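Local coordinates for protein internalin (Listeria monocytogenes serotype 4b, PDB 4FMZ) that is a leucine-rich-repeat internalin of a bacterial pathogen, probably serving in adhesion to or invasion of host cells, as its relatives do, at residues L184-E190 and T205-I211; L236-A240 and I255-A260; K48-E54 and Y70-N76; N142-L148 and V162-V167. One frame throughout, in Å; residues are numbered along the deposited sequence. Where two conformers were deposited one is given.

Interaction 1. Residues L184-E190 and T205-I211. With EDO (1,2-ethanediol), chain E.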
loop_
_atom_site.group_PDB
_atom_site.type_symbol
_atom_site.label_atom_id
_atom_site.label_comp_id
_atom_site.label_asym_id
_atom_site.label_seq_id
_atom_site.Cartn_x
_atom_site.Cartn_y
_atom_site.Cartn_z
ATOM N N LEU A 184 0.829 -6.008 -0.663
ATOM C CA LEU A 184 0.950 -7.188 0.189
ATOM C C LEU A 184 2.399 -7.349 0.654
ATOM O O LEU A 184 2.873 -8.471 0.866
ATOM C CB LEU A 184 0.453 -8.442 -0.544
ATOM C CG LEU A 184 -1.076 -8.507 -0.804
ATOM C CD1 LEU A 184 -1.435 -9.775 -1.530
ATOM C CD2 LEU A 184 -1.893 -8.406 0.502
ATOM N N ASN A 185 3.083 -6.217 0.852
ATOM C CA ASN A 185 4.496 -6.198 1.255
ATOM C C ASN A 185 4.717 -6.806 2.631
ATOM O O ASN A 185 3.908 -6.605 3.535
ATOM C CB ASN A 185 5.037 -4.761 1.272
ATOM C CG ASN A 185 5.118 -4.092 -0.071
ATOM O OD1 ASN A 185 5.193 -4.733 -1.125
ATOM N ND2 ASN A 185 5.133 -2.773 -0.058
ATOM N N TYR A 186 5.838 -7.517 2.785
ATOM C CA TYR A 186 6.355 -8.069 4.036
ATOM C C TYR A 186 5.310 -8.878 4.844
ATOM O O TYR A 186 5.089 -8.614 6.028
ATOM C CB TYR A 186 6.951 -6.925 4.903
ATOM C CG TYR A 186 8.061 -7.326 5.859
ATOM C CD1 TYR A 186 8.163 -8.630 6.338
ATOM C CD2 TYR A 186 8.958 -6.382 6.352
ATOM C CE1 TYR A 186 9.151 -8.994 7.247
ATOM C CE2 TYR A 186 9.961 -6.739 7.253
ATOM C CZ TYR A 186 10.052 -8.047 7.698
ATOM O OH TYR A 186 11.049 -8.433 8.564
ATOM N N ASN A 187 4.740 -9.906 4.231
ATOM C CA ASN A 187 3.817 -10.779 4.948
ATOM C C ASN A 187 4.470 -12.168 5.033
ATOM O O ASN A 187 5.697 -12.231 5.120
ATOM C CB ASN A 187 2.443 -10.763 4.272
ATOM C CG ASN A 187 1.744 -9.429 4.441
ATOM O OD1 ASN A 187 1.640 -8.894 5.546
ATOM N ND2 ASN A 187 1.260 -8.847 3.352
ATOM N N GLN A 188 3.687 -13.263 5.008
ATOM C CA GLN A 188 4.206 -14.642 5.034
ATOM C C GLN A 188 3.595 -15.415 3.844
ATOM O O GLN A 188 3.251 -16.593 3.965
ATOM C CB GLN A 188 3.867 -15.318 6.392
ATOM C CG GLN A 188 4.375 -14.587 7.648
ATOM C CD GLN A 188 5.885 -14.495 7.733
ATOM O OE1 GLN A 188 6.612 -15.469 7.503
ATOM N NE2 GLN A 188 6.393 -13.318 8.086
ATOM N N ILE A 189 3.463 -14.734 2.686
ATOM C CA ILE A 189 2.793 -15.278 1.511
ATOM C C ILE A 189 3.732 -16.174 0.686
ATOM O O ILE A 189 4.774 -15.739 0.200
ATOM C CB ILE A 189 2.152 -14.152 0.645
ATOM C CG1 ILE A 189 1.167 -13.292 1.470
ATOM C CG2 ILE A 189 1.425 -14.732 -0.570
ATOM C CD1 ILE A 189 0.953 -11.893 0.920
ATOM N N GLU A 190 3.307 -17.425 0.505
ATOM C CA GLU A 190 4.008 -18.433 -0.300
ATOM C C GLU A 190 3.361 -18.584 -1.674
ATOM O O GLU A 190 4.058 -18.800 -2.666
ATOM C CB GLU A 190 3.967 -19.807 0.406
ATOM C CG GLU A 190 4.779 -19.922 1.682
ATOM C CD GLU A 190 4.556 -21.218 2.443
ATOM O OE1 GLU A 190 4.501 -22.290 1.799
ATOM O OE2 GLU A 190 4.452 -21.164 3.690
ATOM N N THR A 205 2.327 -4.597 -5.454
ATOM C CA THR A 205 3.568 -4.648 -4.690
ATOM C C THR A 205 3.406 -5.778 -3.656
ATOM O O THR A 205 2.349 -5.919 -3.033
ATOM C CB THR A 205 3.985 -3.268 -4.152
ATOM O OG1 THR A 205 5.243 -3.382 -3.478
ATOM C CG2 THR A 205 2.955 -2.616 -3.253
ATOM N N ALA A 206 4.424 -6.648 -3.569
ATOM C CA ALA A 206 4.405 -7.795 -2.663
ATOM C C ALA A 206 5.835 -8.204 -2.348
ATOM O O ALA A 206 6.137 -9.399 -2.250
ATOM C CB ALA A 206 3.623 -8.959 -3.289
ATOM N N TYR A 207 6.719 -7.208 -2.151
ATOM C CA TYR A 207 8.102 -7.521 -1.827
ATOM C C TYR A 207 8.195 -8.122 -0.420
ATOM O O TYR A 207 7.314 -7.882 0.410
ATOM C CB TYR A 207 9.056 -6.316 -2.005
ATOM C CG TYR A 207 8.739 -5.064 -1.215
ATOM C CD1 TYR A 207 8.906 -5.027 0.168
ATOM C CD2 TYR A 207 8.437 -3.870 -1.861
ATOM C CE1 TYR A 207 8.661 -3.864 0.899
ATOM C CE2 TYR A 207 8.249 -2.684 -1.145
ATOM C CZ TYR A 207 8.339 -2.691 0.237
ATOM O OH TYR A 207 8.104 -1.542 0.949
ATOM N N VAL A 208 9.256 -8.930 -0.178
ATOM C CA VAL A 208 9.574 -9.556 1.112
ATOM C C VAL A 208 8.443 -10.527 1.526
ATOM O O VAL A 208 7.727 -10.333 2.502
ATOM C CB VAL A 208 9.961 -8.527 2.227
ATOM C CG1 VAL A 208 10.449 -9.221 3.494
ATOM C CG2 VAL A 208 11.048 -7.581 1.731
ATOM N N ASN A 209 8.297 -11.589 0.742
ATOM C CA ASN A 209 7.374 -12.676 1.019
ATOM C C ASN A 209 8.147 -13.967 0.723
ATOM O O ASN A 209 9.387 -13.945 0.748
ATOM C CB ASN A 209 6.057 -12.525 0.218
ATOM C CG ASN A 209 5.119 -11.522 0.829
ATOM O OD1 ASN A 209 4.537 -11.764 1.885
ATOM N ND2 ASN A 209 4.970 -10.364 0.206
ATOM N N GLN A 210 7.446 -15.070 0.463
ATOM C CA GLN A 210 8.054 -16.368 0.158
ATOM C C GLN A 210 7.457 -16.902 -1.159
ATOM O O GLN A 210 7.263 -18.110 -1.313
ATOM C CB GLN A 210 7.800 -17.351 1.331
ATOM C CG GLN A 210 8.498 -16.983 2.645
ATOM C CD GLN A 210 7.839 -17.636 3.841
ATOM O OE1 GLN A 210 7.798 -18.865 3.979
ATOM N NE2 GLN A 210 7.305 -16.824 4.744
ATOM N N ILE A 211 7.157 -15.988 -2.101
ATOM C CA ILE A 211 6.520 -16.300 -3.381
ATOM C C ILE A 211 7.513 -16.996 -4.337
ATOM O O ILE A 211 8.590 -16.464 -4.634
ATOM C CB ILE A 211 5.883 -15.019 -4.006
ATOM C CG1 ILE A 211 4.780 -14.425 -3.059
ATOM C CG2 ILE A 211 5.273 -15.316 -5.389
ATOM C CD1 ILE A 211 4.470 -12.922 -3.278
HETATM C C1 EDO E . 9.849 -13.453 5.630
HETATM O O1 EDO E . 9.084 -13.370 6.825
HETATM C C2 EDO E . 8.957 -13.077 4.428
HETATM O O2 EDO E . 7.856 -13.971 4.367
HETATM O O HOH W 1 6.041 -0.783 -2.488
#
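Asn-209 reaches with its amide into the backbone of 184-190 and uses both ends of the group. Its ND2 donates to Leu-184 O (2.9 Å) and also to Ala-206 O in its own segment, while OD1 accepts from Asn-187 N (3.0 Å) and Ile-189 N (3.3 Å), which come from opposite faces of the amide plane. Asparagine suits this buried place because a short, flat group with both donor and acceptor can satisfy peptide groups outside strand pairing. Asn-209, like Asn-187 one turn earlier, is a rung of the asparagine ladder of leucine-rich repeats; Asn-187 reaches Ser-165 in the preceding turn. A second asparagine grips in the reverse direction, from 184-190 to 205-211: Asn-185 OD1 takes Thr-205 OG1 on a lone pair at 2.7 Å, and Tyr-207 N besides. Water 1 joins Asn-185 ND2 to Thr-205 OG1.

Ring contacts mark the more exposed side. The Asn-185 amide lies over the centre of the Tyr-207 ring, the planes 16° apart; a chi1 of 57°, placing CG between backbone N and carbonyl carbon, brings the ring beneath it. Val-208 CG1 covers one face of Tyr-186 in a CH-pi contact, 3.9 Å from the centroid.

In the interior, Ile-189 CG2 packs beside Ile-211 CG1 at 4.2 Å. A 1,2-ethanediol, probably from the crystallisation liquor, bridges Gln-188 NE2 to Gln-210 NE2.

Interaction 2. Residues L236-A240 and I255-A260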
loop_
_atom_site.group_PDB
_atom_site.type_symbol
_atom_site.label_atom_id
_atom_site.label_comp_id
_atom_site.label_asym_id
_atom_site.label_seq_id
_atom_site.Cartn_x
_atom_site.Cartn_y
_atom_site.Cartn_z
ATOM N N LEU A 236 10.152 -15.843 -15.074
ATOM C CA LEU A 236 9.567 -14.563 -15.471
ATOM C C LEU A 236 8.610 -14.668 -16.660
ATOM O O LEU A 236 7.987 -13.662 -16.992
ATOM C CB LEU A 236 10.673 -13.545 -15.821
ATOM C CG LEU A 236 11.579 -13.052 -14.699
ATOM C CD1 LEU A 236 12.459 -11.925 -15.182
ATOM C CD2 LEU A 236 10.766 -12.583 -13.504
ATOM N N SER A 237 8.473 -15.855 -17.293
ATOM C CA SER A 237 7.602 -16.068 -18.465
ATOM C C SER A 237 6.154 -15.526 -18.243
ATOM O O SER A 237 5.638 -14.931 -19.193
ATOM C CB SER A 237 7.606 -17.530 -18.927
ATOM O OG SER A 237 6.901 -18.417 -18.071
ATOM N N PRO A 238 5.530 -15.553 -17.022
ATOM C CA PRO A 238 4.182 -14.947 -16.873
ATOM C C PRO A 238 4.113 -13.428 -17.142
ATOM O O PRO A 238 3.022 -12.909 -17.317
ATOM C CB PRO A 238 3.829 -15.239 -15.411
ATOM C CG PRO A 238 4.623 -16.452 -15.073
ATOM C CD PRO A 238 5.938 -16.196 -15.752
ATOM N N LEU A 239 5.261 -12.721 -17.200
ATOM C CA LEU A 239 5.291 -11.272 -17.462
ATOM C C LEU A 239 5.358 -10.943 -18.953
ATOM O O LEU A 239 5.180 -9.784 -19.320
ATOM C CB LEU A 239 6.523 -10.607 -16.766
ATOM C CG LEU A 239 6.761 -10.874 -15.284
ATOM C CD1 LEU A 239 8.027 -10.166 -14.807
ATOM C CD2 LEU A 239 5.566 -10.439 -14.442
ATOM N N ALA A 240 5.651 -11.952 -19.805
ATOM C CA ALA A 240 5.917 -11.809 -21.238
ATOM C C ALA A 240 4.898 -10.998 -22.046
ATOM O O ALA A 240 5.316 -10.302 -22.978
ATOM C CB ALA A 240 6.107 -13.170 -21.885
ATOM N N ILE A 255 16.225 -15.557 -10.243
ATOM C CA ILE A 255 16.084 -15.451 -11.698
ATOM C C ILE A 255 17.438 -15.633 -12.387
ATOM O O ILE A 255 18.412 -14.988 -11.993
ATOM C CB ILE A 255 15.455 -14.067 -12.039
ATOM C CG1 ILE A 255 14.044 -13.921 -11.418
ATOM C CG2 ILE A 255 15.449 -13.765 -13.555
ATOM C CD1 ILE A 255 13.682 -12.478 -11.109
ATOM N N SER A 256 17.488 -16.467 -13.435
ATOM C CA SER A 256 18.717 -16.644 -14.217
ATOM C C SER A 256 18.473 -16.307 -15.683
ATOM O O SER A 256 19.423 -16.212 -16.458
ATOM C CB SER A 256 19.275 -18.062 -14.080
ATOM O OG SER A 256 18.334 -19.050 -14.448
ATOM N N ASP A 257 17.203 -16.096 -16.054
ATOM C CA ASP A 257 16.789 -15.830 -17.425
ATOM C C ASP A 257 15.776 -14.681 -17.455
ATOM O O ASP A 257 14.743 -14.747 -16.783
ATOM C CB ASP A 257 16.185 -17.136 -18.022
ATOM C CG ASP A 257 15.738 -17.116 -19.472
ATOM O OD1 ASP A 257 15.574 -16.017 -20.030
ATOM O OD2 ASP A 257 15.497 -18.207 -20.029
ATOM N N ILE A 258 16.060 -13.646 -18.274
ATOM C CA ILE A 258 15.172 -12.494 -18.418
ATOM C C ILE A 258 14.623 -12.355 -19.863
ATOM O O ILE A 258 14.149 -11.268 -20.204
ATOM C CB ILE A 258 15.832 -11.162 -17.935
ATOM C CG1 ILE A 258 17.107 -10.794 -18.744
ATOM C CG2 ILE A 258 16.071 -11.174 -16.426
ATOM C CD1 ILE A 258 17.380 -9.253 -18.845
ATOM N N ASN A 259 14.645 -13.437 -20.693
ATOM C CA ASN A 259 14.127 -13.399 -22.068
ATOM C C ASN A 259 12.687 -12.858 -22.116
ATOM O O ASN A 259 12.322 -12.168 -23.065
ATOM C CB ASN A 259 14.177 -14.785 -22.722
ATOM C CG ASN A 259 13.765 -14.782 -24.173
ATOM O OD1 ASN A 259 14.506 -14.331 -25.054
ATOM N ND2 ASN A 259 12.555 -15.259 -24.450
ATOM N N ALA A 260 11.888 -13.157 -21.087
ATOM C CA ALA A 260 10.484 -12.747 -20.963
ATOM C C ALA A 260 10.242 -11.218 -21.025
ATOM O O ALA A 260 9.104 -10.813 -21.241
ATOM C CB ALA A 260 9.912 -13.282 -19.664
HETATM O O HOH W 2 12.503 -16.362 -16.553
HETATM O O HOH W 3 8.119 -10.111 -23.621
#
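Ala-240 and Ala-260 mark the closest backbone approach, their CA atoms 4.7 Å apart, with a CA-H...O contact from Ala-240 CA to Ala-260 O. The two segments belong to consecutive turns of the leucine-rich-repeat solenoid, each contributing a short 3-10 segment to the side away from the parallel strands. Leu-236 carries most of the packing. Its CD2 meets Ile-255 CD1 at 3.8 Å, the two chains crossing at about a right angle, while Leu-236 CD1 lies between Ile-255 CG2 and Ile-258 CG2, 3.9 Å from each. A leucine forked at CG can fill the interior between two isoleucines. Ala-260 suits its place by being small: its methyl sits against the turn at Leu-236 O, which also accepts from Leu-239 N. An Asx turn, Asn-259 N to Asp-257 OD1, shapes the chain just ahead of Ala-260. Polar links between the segments run through water: water 2 joins Leu-236 N to Asp-257 O, and water 3 donates to both Ala-240 O (2.9 Å) and Ala-260 O (2.7 Å).

Interaction 3. Residues K48-E54 and Y70-N76. With EDO (1,2-ethanediol), chain D.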
loop_
_atom_site.group_PDB
_atom_site.type_symbol
_atom_site.label_atom_id
_atom_site.label_comp_id
_atom_site.label_asym_id
_atom_site.label_seq_id
_atom_site.Cartn_x
_atom_site.Cartn_y
_atom_site.Cartn_z
ATOM N N LYS A 48 -16.989 17.315 9.311
ATOM C CA LYS A 48 -15.566 17.000 9.195
ATOM C C LYS A 48 -14.821 17.414 10.469
ATOM O O LYS A 48 -14.919 18.570 10.913
ATOM C CB LYS A 48 -14.985 17.718 7.962
ATOM C CG LYS A 48 -13.486 17.545 7.744
ATOM C CD LYS A 48 -13.068 18.091 6.379
ATOM C CE LYS A 48 -11.581 17.988 6.142
ATOM N NZ LYS A 48 -11.211 18.434 4.775
ATOM N N LEU A 49 -14.087 16.464 11.056
ATOM C CA LEU A 49 -13.258 16.711 12.243
ATOM C C LEU A 49 -11.893 16.072 12.054
ATOM O O LEU A 49 -11.801 14.895 11.690
ATOM C CB LEU A 49 -13.927 16.205 13.536
ATOM C CG LEU A 49 -13.203 16.489 14.871
ATOM C CD1 LEU A 49 -13.347 17.948 15.298
ATOM C CD2 LEU A 49 -13.722 15.586 15.970
ATOM N N VAL A 50 -10.829 16.866 12.291
ATOM C CA VAL A 50 -9.445 16.422 12.157
ATOM C C VAL A 50 -8.698 16.743 13.448
ATOM O O VAL A 50 -8.490 17.917 13.768
ATOM C CB VAL A 50 -8.735 17.040 10.913
ATOM C CG1 VAL A 50 -7.256 16.627 10.851
ATOM C CG2 VAL A 50 -9.442 16.657 9.616
ATOM N N VAL A 51 -8.325 15.707 14.210
ATOM C CA VAL A 51 -7.522 15.860 15.444
ATOM C C VAL A 51 -6.404 14.827 15.285
ATOM O O VAL A 51 -6.489 13.709 15.805
ATOM C CB VAL A 51 -8.302 15.750 16.804
ATOM C CG1 VAL A 51 -7.407 16.114 17.997
ATOM C CG2 VAL A 51 -9.547 16.624 16.809
ATOM N N ALA A 52 -5.401 15.179 14.471
ATOM C CA ALA A 52 -4.312 14.275 14.135
ATOM C C ALA A 52 -2.972 14.662 14.816
ATOM O O ALA A 52 -2.641 15.839 14.947
ATOM C CB ALA A 52 -4.139 14.211 12.622
ATOM N N GLY A 53 -2.217 13.637 15.210
ATOM C CA GLY A 53 -0.905 13.780 15.825
ATOM C C GLY A 53 -0.898 14.450 17.183
ATOM O O GLY A 53 0.009 15.233 17.464
ATOM N N GLU A 54 -1.908 14.152 18.033
ATOM C CA GLU A 54 -1.984 14.700 19.395
ATOM C C GLU A 54 -1.863 13.539 20.393
ATOM O O GLU A 54 -1.136 12.596 20.106
ATOM C CB GLU A 54 -3.281 15.524 19.607
ATOM C CG GLU A 54 -3.420 16.738 18.698
ATOM C CD GLU A 54 -2.353 17.819 18.791
ATOM O OE1 GLU A 54 -1.693 17.939 19.849
ATOM O OE2 GLU A 54 -2.190 18.565 17.797
ATOM N N TYR A 70 -16.595 12.695 7.819
ATOM C CA TYR A 70 -15.152 12.598 7.675
ATOM C C TYR A 70 -14.491 12.810 9.035
ATOM O O TYR A 70 -14.680 13.842 9.674
ATOM C CB TYR A 70 -14.697 13.639 6.633
ATOM C CG TYR A 70 -13.221 13.711 6.307
ATOM C CD1 TYR A 70 -12.309 14.228 7.225
ATOM C CD2 TYR A 70 -12.760 13.428 5.023
ATOM C CE1 TYR A 70 -10.965 14.387 6.899
ATOM C CE2 TYR A 70 -11.417 13.586 4.686
ATOM C CZ TYR A 70 -10.520 14.048 5.633
ATOM O OH TYR A 70 -9.201 14.220 5.304
ATOM N N LEU A 71 -13.720 11.819 9.474
ATOM C CA LEU A 71 -13.059 11.875 10.762
ATOM C C LEU A 71 -11.642 11.373 10.650
ATOM O O LEU A 71 -11.426 10.225 10.251
ATOM C CB LEU A 71 -13.848 11.057 11.806
ATOM C CG LEU A 71 -13.197 10.937 13.189
ATOM C CD1 LEU A 71 -13.102 12.292 13.889
ATOM C CD2 LEU A 71 -13.941 9.953 14.037
ATOM N N ASN A 72 -10.677 12.234 11.008
ATOM C CA ASN A 72 -9.263 11.902 10.988
ATOM C C ASN A 72 -8.685 12.012 12.409
ATOM O O ASN A 72 -8.483 13.115 12.927
ATOM C CB ASN A 72 -8.506 12.797 9.994
ATOM C CG ASN A 72 -7.016 12.573 9.949
ATOM O OD1 ASN A 72 -6.436 11.793 10.711
ATOM N ND2 ASN A 72 -6.352 13.310 9.084
ATOM N N LEU A 73 -8.395 10.855 13.013
ATOM C CA LEU A 73 -7.813 10.777 14.350
ATOM C C LEU A 73 -6.473 10.028 14.300
ATOM O O LEU A 73 -6.094 9.329 15.253
ATOM C CB LEU A 73 -8.782 10.117 15.334
ATOM C CG LEU A 73 -10.055 10.900 15.672
ATOM C CD1 LEU A 73 -11.007 10.040 16.439
ATOM C CD2 LEU A 73 -9.739 12.182 16.480
ATOM N N ASN A 74 -5.728 10.248 13.205
ATOM C CA ASN A 74 -4.386 9.696 12.974
ATOM C C ASN A 74 -3.428 10.095 14.066
ATOM O O ASN A 74 -3.483 11.244 14.515
ATOM C CB ASN A 74 -3.809 10.265 11.671
ATOM C CG ASN A 74 -3.986 9.428 10.463
ATOM O OD1 ASN A 74 -3.430 8.333 10.359
ATOM N ND2 ASN A 74 -4.667 9.985 9.478
ATOM N N GLY A 75 -2.536 9.184 14.447
ATOM C CA GLY A 75 -1.467 9.467 15.401
ATOM C C GLY A 75 -1.835 9.963 16.788
ATOM O O GLY A 75 -1.304 10.981 17.229
ATOM N N ASN A 76 -2.706 9.245 17.506
ATOM C CA ASN A 76 -3.059 9.589 18.887
ATOM C C ASN A 76 -2.770 8.364 19.787
ATOM O O ASN A 76 -1.885 7.571 19.450
ATOM C CB ASN A 76 -4.517 10.066 18.981
ATOM C CG ASN A 76 -4.729 11.417 18.369
ATOM O OD1 ASN A 76 -4.259 12.422 18.886
ATOM N ND2 ASN A 76 -5.422 11.473 17.247
HETATM C C1 EDO D . -17.889 20.979 9.279
HETATM O O1 EDO D . -16.942 20.396 10.154
HETATM C C2 EDO D . -17.221 21.339 7.946
HETATM O O2 EDO D . -18.212 21.897 7.109
#
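The ring of Tyr-70 has the aliphatic chain of Lys-48 over one face and Val-50 CG2 at its edge, 3.9 Å from CE1. Lys-48 is extended throughout, with CG opposite the backbone N (chi1 177°), which lays the chain along the tyrosine: CE makes a CH-pi contact 4.1 Å from the centroid, and NZ follows over the same face at 4.7 Å from it, a cation-pi interaction. Lysine suits the spot since its methylenes cover the ring while its ammonium can remain hydrated. Tyr-94 meets Tyr-70 edge-to-face.

Strands 48-50 and 70-72 run parallel at 4°, joined by Leu-49 N to Tyr-70 O and Asn-72 N to Leu-49 O. On the inner face Leu-49 CD2 packs against Leu-71 CD1, and helix 19-29 covers Leu-49. Beyond the strands the main chains still pair through Gly-53 N to Asn-74 O, and the Asn-76 amide adds to this: ND2 donates to Val-51 O at 2.9 Å, and OD1 accepts from Val-56 N and weakly from Glu-54 N. Gly-53 and Gly-75, both at positive phi, turn the two chains together. Parallel strands with inward leucines, followed by a buried asparagine, are the signature of the leucine-rich repeat.

Interaction 4. Residues N142-L148 and V162-V167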
loop_
_atom_site.group_PDB
_atom_site.type_symbol
_atom_site.label_atom_id
_atom_site.label_comp_id
_atom_site.label_asym_id
_atom_site.label_seq_id
_atom_site.Cartn_x
_atom_site.Cartn_y
_atom_site.Cartn_z
ATOM N N ASN A 142 -0.443 -4.122 10.867
ATOM C CA ASN A 142 -1.199 -4.767 11.935
ATOM C C ASN A 142 -0.493 -6.112 12.008
ATOM O O ASN A 142 -0.857 -7.043 11.295
ATOM C CB ASN A 142 -2.700 -4.836 11.616
ATOM C CG ASN A 142 -3.407 -3.544 11.920
ATOM O OD1 ASN A 142 -3.789 -3.279 13.062
ATOM N ND2 ASN A 142 -3.549 -2.682 10.923
ATOM N N HIS A 143 0.629 -6.144 12.745
ATOM C CA HIS A 143 1.577 -7.262 12.808
ATOM C C HIS A 143 0.982 -8.627 13.152
ATOM O O HIS A 143 1.541 -9.635 12.725
ATOM C CB HIS A 143 2.720 -6.943 13.782
ATOM C CG HIS A 143 3.451 -5.677 13.439
ATOM N ND1 HIS A 143 3.862 -5.399 12.140
ATOM C CD2 HIS A 143 3.806 -4.641 14.237
ATOM C CE1 HIS A 143 4.450 -4.214 12.194
ATOM N NE2 HIS A 143 4.448 -3.724 13.436
ATOM N N ASN A 144 -0.144 -8.667 13.867
ATOM C CA ASN A 144 -0.754 -9.920 14.302
ATOM C C ASN A 144 -1.981 -10.338 13.474
ATOM O O ASN A 144 -2.604 -11.357 13.790
ATOM C CB ASN A 144 -1.095 -9.838 15.783
ATOM C CG ASN A 144 0.139 -9.666 16.634
ATOM O OD1 ASN A 144 1.071 -10.478 16.597
ATOM N ND2 ASN A 144 0.198 -8.582 17.383
ATOM N N LEU A 145 -2.274 -9.611 12.379
ATOM C CA LEU A 145 -3.373 -9.945 11.476
ATOM C C LEU A 145 -2.978 -11.138 10.578
ATOM O O LEU A 145 -1.852 -11.171 10.088
ATOM C CB LEU A 145 -3.727 -8.711 10.624
ATOM C CG LEU A 145 -4.811 -8.863 9.550
ATOM C CD1 LEU A 145 -6.179 -9.202 10.163
ATOM C CD2 LEU A 145 -4.908 -7.605 8.707
ATOM N N SER A 146 -3.897 -12.106 10.362
ATOM C CA SER A 146 -3.613 -13.250 9.481
ATOM C C SER A 146 -4.834 -13.689 8.663
ATOM O O SER A 146 -4.664 -14.187 7.552
ATOM C CB SER A 146 -3.076 -14.440 10.272
ATOM O OG SER A 146 -4.056 -14.972 11.146
ATOM N N ASP A 147 -6.043 -13.542 9.225
ATOM C CA ASP A 147 -7.299 -13.950 8.606
ATOM C C ASP A 147 -7.990 -12.784 7.860
ATOM O O ASP A 147 -8.623 -11.922 8.487
ATOM C CB ASP A 147 -8.236 -14.540 9.676
ATOM C CG ASP A 147 -9.503 -15.184 9.151
ATOM O OD1 ASP A 147 -9.749 -15.104 7.932
ATOM O OD2 ASP A 147 -10.258 -15.754 9.967
ATOM N N LEU A 148 -7.914 -12.804 6.519
ATOM C CA LEU A 148 -8.541 -11.766 5.693
ATOM C C LEU A 148 -9.938 -12.146 5.189
ATOM O O LEU A 148 -10.501 -11.388 4.400
ATOM C CB LEU A 148 -7.659 -11.425 4.481
ATOM C CG LEU A 148 -6.313 -10.769 4.750
ATOM C CD1 LEU A 148 -5.564 -10.612 3.469
ATOM C CD2 LEU A 148 -6.459 -9.402 5.456
ATOM N N VAL A 162 -2.243 -4.435 2.954
ATOM C CA VAL A 162 -2.112 -5.383 4.068
ATOM C C VAL A 162 -0.618 -5.683 4.133
ATOM O O VAL A 162 -0.097 -6.328 3.231
ATOM C CB VAL A 162 -2.985 -6.669 3.973
ATOM C CG1 VAL A 162 -2.794 -7.542 5.216
ATOM C CG2 VAL A 162 -4.468 -6.347 3.770
ATOM N N THR A 163 0.088 -5.137 5.124
ATOM C CA THR A 163 1.544 -5.316 5.204
ATOM C C THR A 163 2.038 -5.689 6.588
ATOM O O THR A 163 1.347 -5.441 7.576
ATOM C CB THR A 163 2.273 -4.013 4.781
ATOM O OG1 THR A 163 1.916 -2.969 5.689
ATOM C CG2 THR A 163 1.982 -3.591 3.332
ATOM N N GLU A 164 3.286 -6.221 6.657
ATOM C CA GLU A 164 4.026 -6.542 7.891
ATOM C C GLU A 164 3.218 -7.406 8.866
ATOM O O GLU A 164 3.312 -7.218 10.086
ATOM C CB GLU A 164 4.450 -5.241 8.590
ATOM C CG GLU A 164 5.383 -4.379 7.764
ATOM C CD GLU A 164 5.733 -3.083 8.466
ATOM O OE1 GLU A 164 6.294 -3.135 9.583
ATOM O OE2 GLU A 164 5.427 -2.014 7.900
ATOM N N SER A 165 2.419 -8.325 8.331
ATOM C CA SER A 165 1.516 -9.141 9.136
ATOM C C SER A 165 1.822 -10.640 9.041
ATOM O O SER A 165 2.804 -11.048 8.420
ATOM C CB SER A 165 0.076 -8.885 8.695
ATOM O OG SER A 165 -0.157 -9.486 7.433
ATOM N N LYS A 166 0.952 -11.454 9.655
ATOM C CA LYS A 166 1.063 -12.909 9.656
ATOM C C LYS A 166 0.202 -13.511 8.517
ATOM O O LYS A 166 -0.010 -14.727 8.487
ATOM C CB LYS A 166 0.665 -13.466 11.038
ATOM C CG LYS A 166 1.692 -13.134 12.113
ATOM C CD LYS A 166 1.353 -13.733 13.463
ATOM C CE LYS A 166 2.324 -13.230 14.510
ATOM N NZ LYS A 166 2.163 -13.929 15.811
ATOM N N VAL A 167 -0.240 -12.659 7.550
ATOM C CA VAL A 167 -1.066 -13.072 6.405
ATOM C C VAL A 167 -0.282 -14.017 5.481
ATOM O O VAL A 167 0.761 -13.661 4.929
ATOM C CB VAL A 167 -1.690 -11.882 5.612
ATOM C CG1 VAL A 167 -2.215 -12.321 4.233
ATOM C CG2 VAL A 167 -2.808 -11.224 6.418
HETATM O O HOH W 4 4.265 -9.933 11.938
#
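The imidazole of His-143 bonds to a main-chain oxygen: ND1 donates to Glu-164 O at 2.8 Å, almost straight at 169°, with the acceptor in the plane of the ring. The histidine sits in a type I turn from Asn-142 to Leu-145, in a leucine-rich repeat whose strand starts 23 residues before the next, against 22 for the repeats on either side. Across from it Ser-165 takes the ladder position that Asn-142 and Asn-187 hold in the adjoining turns. Its CB lies 3.3 Å from both Asn-142 O and Leu-145 O; its OG bonds to Asn-187 and accepts from Val-167 N in an ST turn. Leu-145 O accepts from Lys-166 N (2.9 Å). Further in, Leu-148 meets Val-162 tip to tip, CD2 to CG2 at 4.0 Å, and crosses Val-167, bulky apolar residues suited to the solenoid core. The bond implies a proton on ND1, and Glu-164 OE1, 4.2 Å from His-143 ND1, would probably stabilise a positive charge should the ring become doubly protonated.

How the interactions relate
All four contacts join successive turns of one curved solenoid, and they follow one another along the chain in the order 3, 4, 1, 2. Interactions 4 and 1 touch, their centres 11 Å apart: Asn-187 OD1 lies 2.7 Å from Ser-165 OG, and Asn-187 ND2 lies 2.9 Å from Val-162 O, so the ladder passes directly from one contact to the next. Interaction 2 belongs to the outer side, about 9 Å from interaction 1 at the nearest atoms. Interaction 3 lies near the N-terminal end, its centre 46 Å from that of interaction 2, beyond the centre of the chain. The strand side of the solenoid, to which interaction 3 belongs, is concave, and in related internalins that face receives host receptors.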